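Local coordinates for protein endo-beta-1,4-mannanase (Alicyclobacillus acidocaldarius, PDB 4CD7) that probably hydrolyses internal beta-1,4-mannosidic bonds in mannans, as an endo-acting beta-mannanase of glycoside hydrolase family 113, at residues A[53-58]-A[94-99]; A[105-110]-A[150-155]; A[146-151]-A[177-182]; A[200-205]-A[230-235]. One frame throughout, in Å; residues are numbered along the deposited sequence. Where two conformers were deposited one is given.

Contact 1: A[53-58]-A[94-99]. With BMA (beta-D-mannopyranose), chain F.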
# COMPACT_ATOMS: atom_id res chain seq x y z
N GLY A 53 2.84 -9.35 -8.36
CA GLY A 53 3.38 -10.55 -8.99
C GLY A 53 2.74 -11.76 -8.34
O GLY A 53 1.99 -11.61 -7.38
N LEU A 54 3.01 -12.95 -8.87
CA LEU A 54 2.32 -14.15 -8.42
C LEU A 54 3.27 -15.31 -8.09
O LEU A 54 4.13 -15.66 -8.89
CB LEU A 54 1.35 -14.64 -9.50
CG LEU A 54 -0.02 -13.98 -9.56
CD1 LEU A 54 -0.87 -14.79 -10.52
CD2 LEU A 54 -0.71 -13.82 -8.20
N MET A 55 3.08 -15.86 -6.89
CA MET A 55 3.63 -17.14 -6.50
C MET A 55 2.55 -18.22 -6.67
O MET A 55 1.39 -17.97 -6.46
CB MET A 55 4.06 -17.09 -5.04
CG MET A 55 5.32 -16.25 -4.82
SD MET A 55 5.52 -15.73 -3.11
CE MET A 55 5.97 -17.30 -2.36
N GLU A 56 2.93 -19.44 -7.05
CA GLU A 56 1.91 -20.48 -7.23
C GLU A 56 1.40 -20.89 -5.85
O GLU A 56 0.20 -21.10 -5.66
CB GLU A 56 2.46 -21.68 -8.01
CG GLU A 56 2.83 -21.37 -9.44
CD GLU A 56 1.63 -20.89 -10.25
OE1 GLU A 56 0.50 -21.35 -9.98
OE2 GLU A 56 1.81 -20.05 -11.16
N HIS A 57 2.33 -20.97 -4.90
CA HIS A 57 2.05 -21.46 -3.57
C HIS A 57 2.93 -20.69 -2.59
O HIS A 57 3.97 -20.14 -2.98
CB HIS A 57 2.37 -22.96 -3.43
CG HIS A 57 1.69 -23.84 -4.45
ND1 HIS A 57 0.33 -24.07 -4.45
CD2 HIS A 57 2.19 -24.55 -5.49
CE1 HIS A 57 0.02 -24.87 -5.45
NE2 HIS A 57 1.13 -25.18 -6.10
N PRO A 58 2.52 -20.65 -1.31
CA PRO A 58 3.29 -19.87 -0.35
C PRO A 58 4.71 -20.42 -0.06
O PRO A 58 5.53 -19.70 0.54
CB PRO A 58 2.38 -19.86 0.89
CG PRO A 58 1.55 -21.09 0.76
CD PRO A 58 1.28 -21.18 -0.72
N PRO A 94 5.17 -2.50 -5.93
CA PRO A 94 5.12 -3.90 -6.36
C PRO A 94 5.03 -4.77 -5.12
O PRO A 94 5.74 -4.54 -4.16
CB PRO A 94 6.46 -4.11 -7.09
CG PRO A 94 7.33 -3.01 -6.65
CD PRO A 94 6.52 -1.94 -5.98
N THR A 95 4.15 -5.74 -5.14
CA THR A 95 4.11 -6.75 -4.10
C THR A 95 3.87 -8.13 -4.75
O THR A 95 4.04 -8.29 -5.98
CB THR A 95 3.11 -6.38 -2.95
OG1 THR A 95 3.29 -7.27 -1.83
CG2 THR A 95 1.70 -6.44 -3.39
N VAL A 96 3.55 -9.11 -3.93
CA VAL A 96 3.40 -10.49 -4.39
C VAL A 96 2.21 -11.15 -3.72
O VAL A 96 1.98 -10.96 -2.52
CB VAL A 96 4.68 -11.30 -4.17
CG1 VAL A 96 5.06 -11.41 -2.68
CG2 VAL A 96 4.58 -12.68 -4.84
N ASN A 97 1.41 -11.85 -4.52
CA ASN A 97 0.30 -12.67 -4.06
C ASN A 97 0.54 -14.14 -4.41
O ASN A 97 1.40 -14.47 -5.22
CB ASN A 97 -1.03 -12.21 -4.68
CG ASN A 97 -1.60 -10.91 -4.06
OD1 ASN A 97 -1.15 -10.43 -3.02
ND2 ASN A 97 -2.62 -10.36 -4.72
N CYS A 98 -0.22 -15.01 -3.76
CA CYS A 98 -0.19 -16.43 -4.06
C CYS A 98 -1.44 -16.81 -4.82
O CYS A 98 -2.54 -16.39 -4.46
CB CYS A 98 -0.15 -17.24 -2.76
SG CYS A 98 1.37 -17.07 -1.84
N ARG A 99 -1.28 -17.63 -5.85
CA ARG A 99 -2.42 -18.01 -6.68
C ARG A 99 -3.51 -18.74 -5.89
O ARG A 99 -4.68 -18.61 -6.20
CB ARG A 99 -1.98 -18.85 -7.89
CG ARG A 99 -3.12 -19.02 -8.90
CD ARG A 99 -2.79 -20.00 -10.01
NE ARG A 99 -1.62 -19.61 -10.79
CZ ARG A 99 -1.62 -18.68 -11.73
NH1 ARG A 99 -2.72 -17.99 -12.03
NH2 ARG A 99 -0.49 -18.41 -12.38
C1 BMA F . -7.43 -6.87 -1.14
C2 BMA F . -8.49 -6.27 -2.05
C3 BMA F . -9.15 -7.47 -2.74
C4 BMA F . -8.09 -8.22 -3.52
C5 BMA F . -6.92 -8.67 -2.64
C6 BMA F . -5.79 -9.28 -3.48
O2 BMA F . -7.87 -5.36 -2.98
O3 BMA F . -10.26 -7.07 -3.56
O4 BMA F . -8.71 -9.37 -4.11
O5 BMA F . -6.41 -7.55 -1.90
O6 BMA F . -4.59 -9.50 -2.71
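The guanidinium group of Arg99 has Leu54 CD1 over one face, 4.0 Å from NH1. At its edge, near its plane, lies the carboxylate of Glu56. The two flat groups are nearly coplanar, 22° apart. Arg99 grips side-on: NE donates to Glu56 OE1 at 2.9 Å, and NH2 donates to the syn lone pair of Glu56 OE2 at 3.1 Å. The bend of Arg99 at chi3 (-59°) turns the group alongside Glu56.

Before this salt bridge, strands 46-55 and 89-98 run parallel, as neighbours in the barrel. Asn97 N bonds Gly53 O and Met55 N bonds Asn97 O. The last rung is Arg99 N to Met55 O at 2.8 Å. On the face of Gly53 and Met55, Met55 SD rests on Val96 CG2 at 3.6 Å. Cys98 SG follows on the same face, against Pro58 CA at 3.7 Å.

Asn97 lies on the other face, with Leu54. Asn97 OD1 is held by Arg104, while Asn97 ND2 gives a weak hydrogen bond to O6 of the mannose of chain F (2.9 Å). The chemistry is therefore split: an ion pair ties the two segments just beyond the strands, and Arg104 probably sets the amide to face the sugar.

Contact 2: A[105-110]-A[150-155]. With BMA (beta-D-mannopyranose), chain C; IFM (5-hydroxymethyl-3,4-dihydroxypiperidine), chain E.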
# COMPACT_ATOMS: atom_id res chain seq x y z
N GLY A 105 1.84 -12.57 3.92
CA GLY A 105 2.40 -12.53 5.27
C GLY A 105 2.65 -13.88 5.91
O GLY A 105 3.21 -13.94 7.04
N GLU A 106 2.23 -14.93 5.21
CA GLU A 106 2.41 -16.32 5.63
C GLU A 106 3.28 -17.16 4.68
O GLU A 106 3.31 -18.37 4.80
CB GLU A 106 1.04 -16.99 5.84
CG GLU A 106 0.22 -16.35 6.94
CD GLU A 106 -1.20 -16.82 7.01
OE1 GLU A 106 -1.65 -17.62 6.16
OE2 GLU A 106 -1.89 -16.39 7.95
N ILE A 107 4.04 -16.55 3.78
CA ILE A 107 4.99 -17.35 2.98
C ILE A 107 6.04 -18.01 3.89
O ILE A 107 6.41 -17.48 4.95
CB ILE A 107 5.67 -16.57 1.85
CG1 ILE A 107 6.58 -15.49 2.37
CG2 ILE A 107 4.62 -16.04 0.87
CD1 ILE A 107 7.44 -14.90 1.28
N ARG A 108 6.48 -19.21 3.51
CA ARG A 108 7.29 -20.04 4.41
C ARG A 108 8.14 -20.98 3.58
O ARG A 108 7.68 -21.51 2.56
CB ARG A 108 6.38 -20.86 5.36
CG ARG A 108 5.33 -21.67 4.60
CD ARG A 108 4.39 -22.47 5.50
NE ARG A 108 3.28 -23.06 4.74
CZ ARG A 108 2.21 -22.39 4.29
NH1 ARG A 108 2.10 -21.08 4.50
NH2 ARG A 108 1.26 -23.04 3.62
N PHE A 109 9.38 -21.16 4.02
CA PHE A 109 10.30 -22.14 3.46
C PHE A 109 10.98 -22.94 4.57
O PHE A 109 11.30 -22.40 5.65
CB PHE A 109 11.34 -21.42 2.60
CG PHE A 109 10.71 -20.62 1.50
CD1 PHE A 109 10.37 -21.24 0.32
CD2 PHE A 109 10.43 -19.28 1.67
CE1 PHE A 109 9.74 -20.53 -0.67
CE2 PHE A 109 9.82 -18.55 0.66
CZ PHE A 109 9.45 -19.19 -0.50
N GLU A 110 11.23 -24.21 4.30
CA GLU A 110 11.91 -25.07 5.29
C GLU A 110 13.41 -24.78 5.39
O GLU A 110 14.00 -24.96 6.46
CB GLU A 110 11.69 -26.55 4.98
CG GLU A 110 10.23 -26.91 4.75
CD GLU A 110 9.96 -28.40 4.82
OE1 GLU A 110 10.82 -29.18 5.26
OE2 GLU A 110 8.84 -28.78 4.44
N CYS A 150 5.38 -5.23 1.46
CA CYS A 150 4.05 -5.04 2.02
C CYS A 150 3.60 -6.26 2.83
O CYS A 150 3.34 -7.33 2.26
CB CYS A 150 3.06 -4.77 0.88
SG CYS A 150 1.36 -4.51 1.42
N GLU A 151 3.48 -6.09 4.15
CA GLU A 151 2.87 -7.06 5.05
C GLU A 151 3.60 -8.41 5.09
O GLU A 151 2.96 -9.45 5.27
CB GLU A 151 1.39 -7.27 4.70
CG GLU A 151 0.51 -6.03 4.85
CD GLU A 151 -0.92 -6.24 4.36
OE1 GLU A 151 -1.33 -7.38 4.01
OE2 GLU A 151 -1.64 -5.22 4.27
N MET A 152 4.93 -8.40 4.96
CA MET A 152 5.69 -9.65 4.81
C MET A 152 6.09 -10.17 6.19
O MET A 152 7.28 -10.35 6.50
CB MET A 152 6.90 -9.46 3.90
CG MET A 152 6.58 -8.88 2.52
SD MET A 152 5.47 -9.90 1.53
CE MET A 152 6.50 -11.27 1.08
N THR A 153 5.09 -10.43 7.03
CA THR A 153 5.39 -10.76 8.42
C THR A 153 6.35 -11.96 8.62
O THR A 153 7.28 -11.86 9.38
CB THR A 153 4.10 -10.95 9.21
OG1 THR A 153 3.40 -9.70 9.23
CG2 THR A 153 4.38 -11.42 10.68
N THR A 154 6.15 -13.06 7.90
CA THR A 154 7.08 -14.21 8.02
C THR A 154 8.51 -13.94 7.45
O THR A 154 9.47 -14.58 7.85
CB THR A 154 6.54 -15.49 7.35
OG1 THR A 154 6.10 -15.18 6.03
CG2 THR A 154 5.36 -16.12 8.11
N ALA A 155 8.62 -13.04 6.48
CA ALA A 155 9.91 -12.67 5.90
C ALA A 155 10.71 -11.69 6.77
O ALA A 155 11.93 -11.60 6.66
CB ALA A 155 9.69 -12.05 4.52
C1 BMA C . -4.61 -10.28 6.91
C2 BMA C . -5.28 -10.82 5.65
C3 BMA C . -4.67 -10.17 4.42
C4 BMA C . -4.61 -8.65 4.57
C5 BMA C . -4.01 -8.21 5.90
C6 BMA C . -4.12 -6.71 6.08
O2 BMA C . -6.70 -10.59 5.66
O3 BMA C . -5.36 -10.49 3.21
O4 BMA C . -3.76 -8.16 3.53
O5 BMA C . -4.70 -8.85 6.96
O6 BMA C . -3.77 -6.36 7.42
O4 IFM E . -6.62 -6.09 -0.29
C4 IFM E . -5.71 -6.31 0.78
C3 IFM E . -4.26 -6.27 0.27
O3 IFM E . -4.03 -7.47 -0.47
C2 IFM E . -3.21 -6.15 1.38
N IFM E . -3.66 -5.43 2.57
C1 IFM E . -5.04 -5.44 2.99
C5 IFM E . -6.00 -5.27 1.83
C6 IFM E . -7.44 -5.35 2.32
O6 IFM E . -7.74 -6.61 2.91
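The hydroxyl of Thr154 makes the shortest bond across this contact. Thr154 OG1 donates to Ile107 O at 2.6 Å, in the carbonyl plane and on a lone pair. Its chi1 of 49° puts OG1 between the backbone N and the carbonyl carbon, facing that acceptor. The backbone of the same residue adds a second bond, Thr154 N to Gly105 O at 3.2 Å.

Gly105 has no side chain, and its CA comes within 3.1 Å of Glu151 O. The apolar part is small. Ile107 CD1 meets Met152 CE at 3.8 Å, and the Met152 chain is bent at chi2 and chi3 to bring CE there. Met152 is also the centre of an inverse gamma turn.

Glu151, the first residue of that turn, extends its side chain into the substrate cleft. Glu151 OE1 accepts from O4 of the mannose of chain C, and Glu151 OE2 accepts from the ring N of the bound piperidine, each at 2.6 Å. Glu151 OE1 is also held by Trp103. The place of Glu151 at the end of the fourth barrel strand is consistent with the acid/base of clan GH-A enzymes.

Segment 105-110 lies in the loop after strand 89-98; segment 150-155 leaves the end of strand 145-150. Trp123 of helix 120-140 touches both Ile107 and Met152, and Trp120 of that helix packs on Ile107 and Ala155.

Contact 3: A[146-151]-A[177-182]. With BMA (beta-D-mannopyranose), chain C; IFM (5-hydroxymethyl-3,4-dihydroxypiperidine), chain E; MAN (alpha-D-mannopyranose), chain B.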
# COMPACT_ATOMS: atom_id res chain seq x y z
N PHE A 146 9.00 4.76 -3.49
CA PHE A 146 9.01 3.35 -3.84
C PHE A 146 8.81 2.58 -2.54
O PHE A 146 9.46 2.88 -1.54
CB PHE A 146 10.35 2.98 -4.50
CG PHE A 146 10.41 1.55 -4.96
CD1 PHE A 146 9.81 1.17 -6.14
CD2 PHE A 146 11.04 0.58 -4.20
CE1 PHE A 146 9.84 -0.16 -6.57
CE2 PHE A 146 11.07 -0.73 -4.62
CZ PHE A 146 10.48 -1.11 -5.81
N CYS A 147 7.91 1.61 -2.57
CA CYS A 147 7.61 0.74 -1.44
C CYS A 147 8.19 -0.66 -1.69
O CYS A 147 7.77 -1.35 -2.59
CB CYS A 147 6.09 0.65 -1.24
SG CYS A 147 5.63 -0.35 0.21
N VAL A 148 9.15 -1.04 -0.85
CA VAL A 148 9.98 -2.23 -1.05
C VAL A 148 9.34 -3.52 -0.54
O VAL A 148 9.80 -4.63 -0.83
CB VAL A 148 11.42 -2.02 -0.48
CG1 VAL A 148 11.40 -1.95 1.04
CG2 VAL A 148 12.37 -3.11 -0.98
N GLY A 149 8.25 -3.40 0.21
CA GLY A 149 7.51 -4.58 0.58
C GLY A 149 6.26 -4.23 1.33
O GLY A 149 6.09 -3.09 1.76
N CYS A 150 5.38 -5.23 1.46
CA CYS A 150 4.05 -5.04 2.02
C CYS A 150 3.60 -6.26 2.83
O CYS A 150 3.34 -7.33 2.26
CB CYS A 150 3.06 -4.77 0.88
SG CYS A 150 1.36 -4.51 1.42
N GLU A 151 3.48 -6.09 4.15
CA GLU A 151 2.87 -7.06 5.05
C GLU A 151 3.60 -8.41 5.09
O GLU A 151 2.96 -9.45 5.27
CB GLU A 151 1.39 -7.27 4.70
CG GLU A 151 0.51 -6.03 4.85
CD GLU A 151 -0.92 -6.24 4.36
OE1 GLU A 151 -1.33 -7.38 4.01
OE2 GLU A 151 -1.64 -5.22 4.27
N VAL A 177 12.15 5.84 -0.02
CA VAL A 177 11.90 4.42 0.09
C VAL A 177 11.18 4.15 1.41
O VAL A 177 11.58 4.67 2.44
CB VAL A 177 13.21 3.60 0.03
CG1 VAL A 177 12.96 2.14 0.35
CG2 VAL A 177 13.88 3.76 -1.33
N THR A 178 10.12 3.36 1.35
CA THR A 178 9.48 2.86 2.56
C THR A 178 9.32 1.35 2.49
O THR A 178 9.45 0.75 1.43
CB THR A 178 8.09 3.53 2.76
OG1 THR A 178 7.60 3.25 4.07
CG2 THR A 178 7.07 3.07 1.68
N TYR A 179 9.10 0.76 3.65
CA TYR A 179 8.61 -0.62 3.77
C TYR A 179 7.30 -0.51 4.56
O TYR A 179 7.27 0.17 5.58
CB TYR A 179 9.62 -1.55 4.49
CG TYR A 179 9.04 -2.88 4.82
CD1 TYR A 179 8.83 -3.85 3.83
CD2 TYR A 179 8.62 -3.19 6.12
CE1 TYR A 179 8.23 -5.06 4.10
CE2 TYR A 179 8.03 -4.42 6.39
CZ TYR A 179 7.85 -5.36 5.40
OH TYR A 179 7.21 -6.57 5.69
N ASN A 180 6.28 -1.23 4.10
CA ASN A 180 4.91 -1.26 4.60
C ASN A 180 4.70 -2.56 5.41
O ASN A 180 4.49 -3.65 4.87
CB ASN A 180 4.01 -1.13 3.35
CG ASN A 180 2.50 -1.33 3.55
OD1 ASN A 180 1.76 -1.29 2.54
ND2 ASN A 180 2.03 -1.53 4.77
N CYS A 181 4.78 -2.46 6.73
CA CYS A 181 4.54 -3.62 7.61
C CYS A 181 3.06 -3.75 7.90
O CYS A 181 2.27 -2.82 7.64
CB CYS A 181 5.33 -3.52 8.93
SG CYS A 181 4.73 -2.28 10.10
N ASN A 182 2.66 -4.91 8.42
CA ASN A 182 1.26 -5.12 8.81
C ASN A 182 0.97 -4.38 10.11
O ASN A 182 1.88 -4.11 10.90
CB ASN A 182 0.94 -6.61 8.96
CG ASN A 182 -0.55 -6.89 8.85
OD1 ASN A 182 -1.27 -6.15 8.19
ND2 ASN A 182 -1.02 -7.94 9.53
C1 BMA C . -4.61 -10.28 6.91
C2 BMA C . -5.28 -10.82 5.65
C3 BMA C . -4.67 -10.17 4.42
C4 BMA C . -4.61 -8.65 4.57
C5 BMA C . -4.01 -8.21 5.90
C6 BMA C . -4.12 -6.71 6.08
O2 BMA C . -6.70 -10.59 5.66
O3 BMA C . -5.36 -10.49 3.21
O4 BMA C . -3.76 -8.16 3.53
O5 BMA C . -4.70 -8.85 6.96
O6 BMA C . -3.77 -6.36 7.42
O4 IFM E . -6.62 -6.09 -0.29
C4 IFM E . -5.71 -6.31 0.78
C3 IFM E . -4.26 -6.27 0.27
O3 IFM E . -4.03 -7.47 -0.47
C2 IFM E . -3.21 -6.15 1.38
N IFM E . -3.66 -5.43 2.57
C1 IFM E . -5.04 -5.44 2.99
C5 IFM E . -6.00 -5.27 1.83
C6 IFM E . -7.44 -5.35 2.32
O6 IFM E . -7.74 -6.61 2.91
C1 MAN B . -4.76 -11.00 12.02
C2 MAN B . -3.96 -9.89 11.39
C3 MAN B . -4.56 -9.67 10.01
C4 MAN B . -4.44 -10.98 9.20
C5 MAN B . -4.93 -12.22 9.97
C6 MAN B . -4.40 -13.49 9.31
O1 MAN B . -5.92 -10.61 12.75
O2 MAN B . -2.57 -10.24 11.33
O3 MAN B . -3.92 -8.61 9.33
O4 MAN B . -5.24 -10.87 8.04
O5 MAN B . -4.56 -12.25 11.36
O6 MAN B . -5.46 -14.40 9.23
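Four backbone hydrogen bonds join Phe146-Glu151 to Val177-Asn182, on two parallel neighbouring strands. Thr178 N bonds Phe146 O, and Val148 N bonds Thr178 O at 2.9 Å. A beta bulge at Val148 and Gly149 then shifts the register by one. Beyond it Asn180 N bonds Gly149 O, and Glu151 N closes the ladder on Asn180 O at 2.7 Å.

Apolar packing flanks the ladder. Val148 CG1 lies 3.9 Å from Tyr179 CB. With CG anti to the backbone N (chi1 170°), the Tyr179 ring swings back to bare backbone at Gly149, where Tyr179 CE1 is 3.5 Å from Gly149 C. Its hydroxyl is held by Glu156 and by Met152 N. On the barrel interior side, Cys147 SG touches Asn180 CB at 3.6 Å. Asn180 OD1 is held by Lys93.

Asn182, at the end of strand 176-182, makes the sugar bonds. Asn182 OD1 accepts from O6 of the chain C mannose at 2.6 Å, and ND2 donates almost straight to O3 of the alpha-mannose at 3.0 Å. Asn182 also packs on Glu151 CG.

Helix 159-172 connects these strands in a beta-alpha-beta unit and covers Phe146, Val148 and Val177. Strands 89-98 and 197-201 continue the barrel on either side.

Contact 4: A[200-205]-A[230-235]; sequences SSAYYP and MEVGCP. With IFM (5-hydroxymethyl-3,4-dihydroxypiperidine), chain E; BMA (beta-D-mannopyranose), chain C.
Among the polar contacts, the hydroxyl of Tyr203 donates to Glu231 OE1 at 2.6 Å. The bond uses the anti lone pair of Glu231 OE1, the one away from OE2. Glu231 OE1 also accepts from the ring N of the bound piperidine at 2.6 Å, so two donors grip this one oxygen. The other oxygen, OE2, pairs with Lys93. The tyrosine ring and the carboxylate stand almost perpendicular, 89° apart, with OE1 at the ring edge. Glu231 is extended beyond CG, which carries its carboxylate to the Tyr203 hydroxyl. Ser201 OG lies 3.4 Å from Glu231 CG and is itself bonded to Glu151 and Asn180.

The backbone bonds are few. Ala202 N donates to Glu231 O at 2.9 Å. Ser200 O receives two weak bonds, from Met230 N and from Glu231 N.

These are the ends of strands 197-201 and 227-232, parallel neighbours in the eight-stranded (beta/alpha)8 barrel of the family. Helix 209-223 makes the crossover between them. Glu231, at the end of the seventh strand, occupies the position of the nucleophile in clan GH-A hydrolases and probably has that role here.

Val232 CG2 rests on Ala202 O at 3.4 Å. Gly233 O lies at the Tyr203 ring edge, 3.3 Å from Tyr203 CD1, and is buried without a polar partner. Tyr203 CE2 comes to 3.4 Å from the piperidine C1, and Trp245, Trp281 and Tyr299 also touch this tyrosine. Inverse gamma turns centred on Ala202 and Tyr203 lead the chain away from the strand.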
# COMPACT_ATOMS: atom_id res chain seq x y z
N SER A 200 2.80 1.49 7.65
CA SER A 200 2.04 0.29 7.95
C SER A 200 0.69 0.22 7.28
O SER A 200 0.16 1.21 6.78
CB SER A 200 1.86 0.09 9.46
OG SER A 200 1.08 1.14 10.01
N SER A 201 0.17 -1.01 7.26
CA SER A 201 -1.18 -1.33 6.84
C SER A 201 -2.04 -1.24 8.08
O SER A 201 -2.25 -2.23 8.80
CB SER A 201 -1.25 -2.75 6.25
OG SER A 201 -0.72 -2.82 4.92
N ALA A 202 -2.51 -0.03 8.33
CA ALA A 202 -3.08 0.35 9.60
C ALA A 202 -4.58 0.04 9.74
O ALA A 202 -5.37 0.94 10.06
CB ALA A 202 -2.84 1.83 9.83
N TYR A 203 -4.93 -1.22 9.57
CA TYR A 203 -6.31 -1.68 9.64
C TYR A 203 -6.70 -1.97 11.10
O TYR A 203 -7.03 -3.08 11.46
CB TYR A 203 -6.48 -2.92 8.78
CG TYR A 203 -6.27 -2.67 7.30
CD1 TYR A 203 -7.25 -2.06 6.53
CD2 TYR A 203 -5.10 -3.08 6.65
CE1 TYR A 203 -7.07 -1.85 5.16
CE2 TYR A 203 -4.91 -2.88 5.29
CZ TYR A 203 -5.90 -2.26 4.55
OH TYR A 203 -5.75 -2.06 3.19
N TYR A 204 -6.61 -0.95 11.92
CA TYR A 204 -6.99 -1.06 13.32
C TYR A 204 -8.50 -1.01 13.42
O TYR A 204 -9.14 -0.18 12.78
CB TYR A 204 -6.31 0.05 14.14
CG TYR A 204 -4.82 -0.14 14.14
CD1 TYR A 204 -4.26 -1.24 14.78
CD2 TYR A 204 -3.98 0.72 13.45
CE1 TYR A 204 -2.90 -1.46 14.76
CE2 TYR A 204 -2.60 0.50 13.41
CZ TYR A 204 -2.07 -0.62 14.06
OH TYR A 204 -0.70 -0.90 14.06
N PRO A 205 -9.09 -1.91 14.22
CA PRO A 205 -10.54 -1.80 14.43
C PRO A 205 -10.98 -0.41 14.96
O PRO A 205 -10.20 0.29 15.61
CB PRO A 205 -10.82 -2.87 15.48
CG PRO A 205 -9.67 -3.81 15.44
CD PRO A 205 -8.49 -3.04 14.95
N MET A 230 0.73 3.26 4.82
CA MET A 230 0.76 2.93 3.38
C MET A 230 -0.51 2.21 2.90
O MET A 230 -0.79 2.21 1.69
CB MET A 230 1.99 2.09 3.03
CG MET A 230 3.14 2.85 2.43
SD MET A 230 2.74 3.65 0.86
CE MET A 230 2.45 2.26 -0.19
N GLU A 231 -1.29 1.66 3.83
CA GLU A 231 -2.67 1.21 3.52
C GLU A 231 -3.54 1.55 4.73
O GLU A 231 -3.12 1.33 5.85
CB GLU A 231 -2.79 -0.31 3.33
CG GLU A 231 -1.88 -0.95 2.31
CD GLU A 231 -2.32 -2.35 1.90
OE1 GLU A 231 -3.41 -2.82 2.32
OE2 GLU A 231 -1.53 -3.00 1.19
N VAL A 232 -4.74 2.08 4.49
CA VAL A 232 -5.75 2.20 5.53
C VAL A 232 -7.11 2.32 4.85
O VAL A 232 -7.26 3.01 3.85
CB VAL A 232 -5.41 3.39 6.49
CG1 VAL A 232 -5.53 4.75 5.81
CG2 VAL A 232 -6.22 3.29 7.75
N GLY A 233 -8.10 1.61 5.37
CA GLY A 233 -9.43 1.63 4.77
C GLY A 233 -10.32 0.63 5.46
O GLY A 233 -9.90 -0.08 6.40
N CYS A 234 -11.56 0.57 4.98
CA CYS A 234 -12.54 -0.35 5.50
C CYS A 234 -13.60 -0.65 4.44
O CYS A 234 -14.06 0.27 3.77
CB CYS A 234 -13.17 0.26 6.76
SG CYS A 234 -14.34 -0.78 7.65
N PRO A 235 -14.01 -1.92 4.30
CA PRO A 235 -15.08 -2.16 3.37
C PRO A 235 -16.39 -1.58 3.90
O PRO A 235 -16.60 -1.52 5.12
CB PRO A 235 -15.19 -3.70 3.31
CG PRO A 235 -13.93 -4.22 3.85
CD PRO A 235 -13.43 -3.17 4.82
O4 IFM E . -6.62 -6.09 -0.29
C4 IFM E . -5.71 -6.31 0.78
C3 IFM E . -4.26 -6.27 0.27
O3 IFM E . -4.03 -7.47 -0.47
C2 IFM E . -3.21 -6.15 1.38
N IFM E . -3.66 -5.43 2.57
C1 IFM E . -5.04 -5.44 2.99
C5 IFM E . -6.00 -5.27 1.83
C6 IFM E . -7.44 -5.35 2.32
O6 IFM E . -7.74 -6.61 2.91
C1 BMA C . -4.61 -10.28 6.91
C2 BMA C . -5.28 -10.82 5.65
C3 BMA C . -4.67 -10.17 4.42
C4 BMA C . -4.61 -8.65 4.57
C5 BMA C . -4.01 -8.21 5.90
C6 BMA C . -4.12 -6.71 6.08
O2 BMA C . -6.70 -10.59 5.66
O3 BMA C . -5.36 -10.49 3.21
O4 BMA C . -3.76 -8.16 3.53
O5 BMA C . -4.70 -8.85 6.96
O6 BMA C . -3.77 -6.36 7.42

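Overall arrangement
Contacts 1, 2 and 4 lie at or just beyond the C-terminal ends of barrel strands; contact 3 runs along two strands to those ends. Contacts 2 and 3 share Cys150 and Glu151. Contact 4 adjoins contact 3 on the next strand, where Cys181 O and Ser201 N are 2.8 Å apart. Glu151 OE2 and Glu231 OE1, 3.6 Å apart, meet at the same piperidine N. Contact 1 sits to the side, its centre 21 Å from that of contact 4, but Pro58 O reaches Arg108 N of contact 2 at 3.2 Å. Contacts 2, 3 and 4 meet the piperidine and the chain C mannose; contact 1 reaches the ligands through Asn97, at the chain F mannose.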